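Local atomic coordinates of putative dihydrodipicolinate synthase family protein (Coccidioides immitis, PDB entry 3QFE), a protein that is of unknown function but belongs to the dihydrodipicolinate synthase family and is built on a parallel beta/alpha TIM barrel with additional C-terminal helices. Residues A222-P226 against A268-S273; A18-F22 against T265-A269. All blocks are in the same frame, centred on the assembly; numbering follows the deposited sequence.

Contact 1 of 2, residues A222-P226 against A268-S273; sequences ANVFP and AAAIFS
Val-224 meets the end of helix 262-271 with both of its methyl groups, each against a different residue. CG1 stands anti to the backbone N (chi1 -169°) and reaches the Phe-272 ring, 3.6 Å from CD2; CG2, beside the backbone N, rests on the methyl of Ala-268, with CG2 and that CB 3.8 Å apart. The backbones are close as well: the CA atoms of Val-224 and Ala-269 lie 4.6 Å from each other, consistent with the small side chain of Ala-269. Phe-225 comes in with the far end of its ring. Its CZ sits over one face of the Phe-272 ring, 3.5 Å above the plane and displaced toward the rim, while the two planes make 47°, an oblique pairing. The opposite face of Phe-272 is lined by CG1 of its own neighbour Ile-271, so the ring lies between Phe-225 CZ and Ile-271 CG1. One hydrogen bond crosses the contact: Ser-273 OG donates to Asn-223 O at 2.6 Å. The hydroxyl lies between its own backbone N and carbonyl carbon and is turned to the loop; the C=O...OG angle is 157°, with Ser-273 OG tilted somewhat out of the carbonyl plane. Ala-269 O of the same helix also lies beside the hydroxyl, so its single proton has two possible acceptors, the loop carbonyl being the closer. The amide of Asn-223 turns to other partners, ND2 to Pro-17 O and OD1 to Tyr-37 OH, while Phe-225 and Phe-272 also touch helix 297-317. The loop after the last barrel strand, 216-218, is thus joined to the C-terminal helices. Chemically, an apolar patch lies beside one polar link, in which a serine hydroxyl satisfies a carbonyl oxygen of the loop.

Contact 2 of 2, residues A18-F22 against T265-A269; sequences AVTFF and TKYAA
Lys-266 supplies the polar part of this contact, reaching from helix 262-271 to the loop that follows barrel strand 13-17. Its NZ donates a hydrogen bond to Thr-20 O at 2.7 Å, and the C=O...NZ angle of 163° puts the ammonium nearly in line with the carbonyl bond. The chain is extended except for a bend at chi3 (76°), which turns CE and NZ toward that oxygen; CE itself comes within 3.2 Å of Thr-20 O. NZ also has a salt bridge to Glu-57 and a hydrogen bond to Arg-287 O. The hydroxyl of Thr-20 is engaged elsewhere, with Ala-56 O.

The aromatic neighbour is Phe-22. The side chains of Phe-22 and Lys-266 cross at about a right angle, and NZ meets the ring obliquely, 3.6 Å from Phe-22 CE2; Glu-57 touches the same phenyl group.

The apolar part belongs to Val-19, which points at the helix and spreads its methyls over one turn. CG1 packs 4.0 Å from Lys-266 CG, where the two side chains run past each other in opposite directions, and it lies 4.2 Å from Thr-265 CG2. The other branch, CG2, faces Ala-269 CB at 4.2 Å, one turn further along. Tyr-37 of helix 31-42 touches both Val-19 and Ala-269.

The first barrel loop is thereby fixed to a helix that lies more than 240 residues later in the chain. The chemistry of the contact implies a buried ammonium compensated by one carboxylate and two carbonyl oxygens, with the methylene part of the same lysine serving as apolar surface; the nearby negative charge would be expected to favour the protonated form.

In the fold
Contacts 1 and 2 are neighbours on helix 262-271: they share Ala-268 and Ala-269, and their centres are 8 Å apart. One barrel-strand loop meets the helix in each, the loop after the last strand (216-218) in contact 1 and the loop after the first (13-17) in contact 2; these strands are neighbours in the sheet. The loops also meet directly, Asn-223 OD1 accepting a probable hydrogen bond from Val-19 N at 3.1 Å. Tyr-37 of helix 31-42 touches both contacts. The calcium ion, bound at Ala-315 and Ser-318, lies apart, about 11 Å from the side chain of Phe-225.

Contact 1 of 2, residues A222-P226 against A268-S273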
loop_
_atom_site.group_PDB
_atom_site.type_symbol
_atom_site.label_atom_id
_atom_site.label_comp_id
_atom_site.label_asym_id
_atom_site.label_seq_id
_atom_site.Cartn_x
_atom_site.Cartn_y
_atom_site.Cartn_z
ATOM N N ALA A 222 0.611 -8.697 0.952
ATOM C CA ALA A 222 0.307 -8.704 2.378
ATOM C C ALA A 222 -1.201 -8.667 2.577
ATOM O O ALA A 222 -1.668 -8.936 3.662
ATOM C CB ALA A 222 0.964 -7.518 3.076
ATOM N N ASN A 223 -1.955 -8.329 1.527
ATOM C CA ASN A 223 -3.418 -8.517 1.525
ATOM C C ASN A 223 -3.770 -9.981 1.697
ATOM O O ASN A 223 -4.776 -10.317 2.332
ATOM C CB ASN A 223 -4.048 -8.078 0.203
ATOM C CG ASN A 223 -4.389 -6.605 0.170
ATOM O OD1 ASN A 223 -5.317 -6.154 0.847
ATOM N ND2 ASN A 223 -3.676 -5.850 -0.664
ATOM N N VAL A 224 -2.957 -10.847 1.102
ATOM C CA VAL A 224 -3.296 -12.257 1.009
ATOM C C VAL A 224 -2.794 -13.060 2.207
ATOM O O VAL A 224 -3.561 -13.786 2.836
ATOM C CB VAL A 224 -2.768 -12.854 -0.293
ATOM C CG1 VAL A 224 -3.362 -14.243 -0.498
ATOM C CG2 VAL A 224 -3.136 -11.935 -1.452
ATOM N N PHE A 225 -1.508 -12.898 2.527
ATOM C CA PHE A 225 -0.873 -13.599 3.640
ATOM C C PHE A 225 -0.108 -12.622 4.530
ATOM O O PHE A 225 1.113 -12.587 4.523
ATOM C CB PHE A 225 0.025 -14.703 3.087
ATOM C CG PHE A 225 -0.709 -15.701 2.226
ATOM C CD1 PHE A 225 -1.722 -16.470 2.747
ATOM C CD2 PHE A 225 -0.384 -15.860 0.896
ATOM C CE1 PHE A 225 -2.406 -17.377 1.944
ATOM C CE2 PHE A 225 -1.040 -16.780 0.101
ATOM C CZ PHE A 225 -2.055 -17.531 0.616
ATOM N N PRO A 226 -0.825 -11.809 5.310
ATOM C CA PRO A 226 -0.121 -10.757 6.023
ATOM C C PRO A 226 0.860 -11.250 7.091
ATOM O O PRO A 226 1.912 -10.624 7.283
ATOM C CB PRO A 226 -1.260 -9.925 6.639
ATOM C CG PRO A 226 -2.440 -10.851 6.698
ATOM C CD PRO A 226 -2.294 -11.714 5.475
ATOM N N ALA A 268 -7.516 -13.519 -4.562
ATOM C CA ALA A 268 -6.645 -14.235 -3.625
ATOM C C ALA A 268 -7.002 -13.829 -2.193
ATOM O O ALA A 268 -7.139 -14.667 -1.322
ATOM C CB ALA A 268 -5.178 -13.971 -3.935
ATOM N N ALA A 269 -7.184 -12.535 -1.970
ATOM C CA ALA A 269 -7.614 -12.044 -0.662
ATOM C C ALA A 269 -8.961 -12.655 -0.297
ATOM O O ALA A 269 -9.170 -13.044 0.852
ATOM C CB ALA A 269 -7.698 -10.540 -0.670
ATOM N N ALA A 270 -9.857 -12.784 -1.281
ATOM C CA ALA A 270 -11.176 -13.345 -1.021
ATOM C C ALA A 270 -11.065 -14.749 -0.444
ATOM O O ALA A 270 -11.828 -15.118 0.458
ATOM C CB ALA A 270 -12.027 -13.355 -2.267
ATOM N N ILE A 271 -10.137 -15.557 -0.950
ATOM C CA ILE A 271 -10.174 -16.951 -0.544
ATOM C C ILE A 271 -9.188 -17.290 0.546
ATOM O O ILE A 271 -9.224 -18.383 1.105
ATOM C CB ILE A 271 -10.077 -17.929 -1.740
ATOM C CG1 ILE A 271 -8.783 -17.706 -2.533
ATOM C CG2 ILE A 271 -11.347 -17.841 -2.612
ATOM C CD1 ILE A 271 -8.311 -18.969 -3.211
ATOM N N PHE A 272 -8.303 -16.350 0.856
ATOM C CA PHE A 272 -7.356 -16.578 1.924
ATOM C C PHE A 272 -7.643 -15.673 3.106
ATOM O O PHE A 272 -8.351 -16.082 4.029
ATOM C CB PHE A 272 -5.918 -16.498 1.412
ATOM C CG PHE A 272 -5.598 -17.563 0.402
ATOM C CD1 PHE A 272 -5.650 -18.925 0.759
ATOM C CD2 PHE A 272 -5.272 -17.225 -0.919
ATOM C CE1 PHE A 272 -5.367 -19.942 -0.189
ATOM C CE2 PHE A 272 -4.977 -18.226 -1.877
ATOM C CZ PHE A 272 -5.030 -19.590 -1.512
ATOM N N SER A 273 -7.156 -14.437 3.057
ATOM C CA SER A 273 -7.284 -13.515 4.190
ATOM C C SER A 273 -8.724 -13.124 4.568
ATOM O O SER A 273 -9.049 -13.059 5.754
ATOM C CB SER A 273 -6.473 -12.249 3.926
ATOM O OG SER A 273 -7.016 -11.608 2.797
#

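Contact 2 of 2, residues A18-F22 against T265-A269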
loop_
_atom_site.group_PDB
_atom_site.type_symbol
_atom_site.label_atom_id
_atom_site.label_comp_id
_atom_site.label_asym_id
_atom_site.label_seq_id
_atom_site.Cartn_x
_atom_site.Cartn_y
_atom_site.Cartn_z
ATOM N N ALA A 18 -4.663 -2.054 1.187
ATOM C CA ALA A 18 -5.845 -2.896 1.348
ATOM C C ALA A 18 -6.771 -2.867 0.132
ATOM O O ALA A 18 -6.963 -1.823 -0.488
ATOM C CB ALA A 18 -6.605 -2.486 2.597
ATOM N N VAL A 19 -7.335 -4.022 -0.210
ATOM C CA VAL A 19 -8.333 -4.098 -1.279
ATOM C C VAL A 19 -9.674 -3.528 -0.787
ATOM O O VAL A 19 -9.842 -3.305 0.414
ATOM C CB VAL A 19 -8.502 -5.543 -1.820
ATOM C CG1 VAL A 19 -7.244 -5.965 -2.577
ATOM C CG2 VAL A 19 -8.819 -6.530 -0.713
ATOM N N THR A 20 -10.624 -3.326 -1.710
ATOM C CA THR A 20 -11.936 -2.762 -1.391
ATOM C C THR A 20 -13.092 -3.715 -1.677
ATOM O O THR A 20 -13.165 -4.320 -2.754
ATOM C CB THR A 20 -12.140 -1.457 -2.174
ATOM O OG1 THR A 20 -11.117 -0.540 -1.796
ATOM C CG2 THR A 20 -13.532 -0.820 -1.899
ATOM N N PHE A 21 -14.010 -3.805 -0.717
ATOM C CA PHE A 21 -15.201 -4.642 -0.786
ATOM C C PHE A 21 -16.383 -3.866 -1.387
ATOM O O PHE A 21 -16.641 -2.738 -0.979
ATOM C CB PHE A 21 -15.584 -5.102 0.641
ATOM C CG PHE A 21 -14.685 -6.185 1.203
ATOM C CD1 PHE A 21 -15.052 -7.529 1.122
ATOM C CD2 PHE A 21 -13.471 -5.873 1.785
ATOM C CE1 PHE A 21 -14.216 -8.551 1.647
ATOM C CE2 PHE A 21 -12.633 -6.884 2.281
ATOM C CZ PHE A 21 -13.021 -8.230 2.220
ATOM N N PHE A 22 -17.113 -4.487 -2.324
ATOM C CA PHE A 22 -18.302 -3.882 -2.925
ATOM C C PHE A 22 -19.483 -4.822 -2.813
ATOM O O PHE A 22 -19.378 -6.017 -3.172
ATOM C CB PHE A 22 -18.105 -3.574 -4.425
ATOM C CG PHE A 22 -17.006 -2.599 -4.713
ATOM C CD1 PHE A 22 -17.154 -1.235 -4.394
ATOM C CD2 PHE A 22 -15.830 -3.021 -5.328
ATOM C CE1 PHE A 22 -16.156 -0.326 -4.663
ATOM C CE2 PHE A 22 -14.818 -2.110 -5.609
ATOM C CZ PHE A 22 -14.978 -0.761 -5.257
ATOM N N THR A 265 -5.449 -10.269 -7.413
ATOM C CA THR A 265 -5.147 -9.947 -6.026
ATOM C C THR A 265 -6.410 -9.949 -5.151
ATOM O O THR A 265 -6.427 -10.608 -4.115
ATOM C CB THR A 265 -4.397 -8.600 -5.899
ATOM O OG1 THR A 265 -3.112 -8.737 -6.502
ATOM C CG2 THR A 265 -4.206 -8.188 -4.406
ATOM N N LYS A 266 -7.460 -9.250 -5.580
ATOM C CA LYS A 266 -8.757 -9.271 -4.865
ATOM C C LYS A 266 -9.279 -10.687 -4.635
ATOM O O LYS A 266 -9.765 -10.995 -3.545
ATOM C CB LYS A 266 -9.826 -8.444 -5.580
ATOM C CG LYS A 266 -9.504 -6.962 -5.691
ATOM C CD LYS A 266 -10.714 -6.145 -6.161
ATOM C CE LYS A 266 -11.687 -5.988 -5.017
ATOM N NZ LYS A 266 -12.814 -5.085 -5.308
ATOM N N TYR A 267 -9.157 -11.548 -5.644
ATOM C CA TYR A 267 -9.663 -12.918 -5.557
ATOM C C TYR A 267 -8.827 -13.749 -4.569
ATOM O O TYR A 267 -9.354 -14.579 -3.815
ATOM C CB TYR A 267 -9.731 -13.582 -6.937
ATOM C CG TYR A 267 -10.082 -15.046 -6.841
ATOM C CD1 TYR A 267 -11.406 -15.456 -6.633
ATOM C CD2 TYR A 267 -9.086 -16.026 -6.874
ATOM C CE1 TYR A 267 -11.723 -16.803 -6.503
ATOM C CE2 TYR A 267 -9.403 -17.372 -6.731
ATOM C CZ TYR A 267 -10.721 -17.753 -6.550
ATOM O OH TYR A 267 -11.035 -19.093 -6.401
ATOM N N ALA A 268 -7.516 -13.519 -4.562
ATOM C CA ALA A 268 -6.645 -14.235 -3.625
ATOM C C ALA A 268 -7.002 -13.829 -2.193
ATOM O O ALA A 268 -7.139 -14.667 -1.322
ATOM C CB ALA A 268 -5.178 -13.971 -3.935
ATOM N N ALA A 269 -7.184 -12.535 -1.970
ATOM C CA ALA A 269 -7.614 -12.044 -0.662
ATOM C C ALA A 269 -8.961 -12.655 -0.297
ATOM O O ALA A 269 -9.170 -13.044 0.852
ATOM C CB ALA A 269 -7.698 -10.540 -0.670
#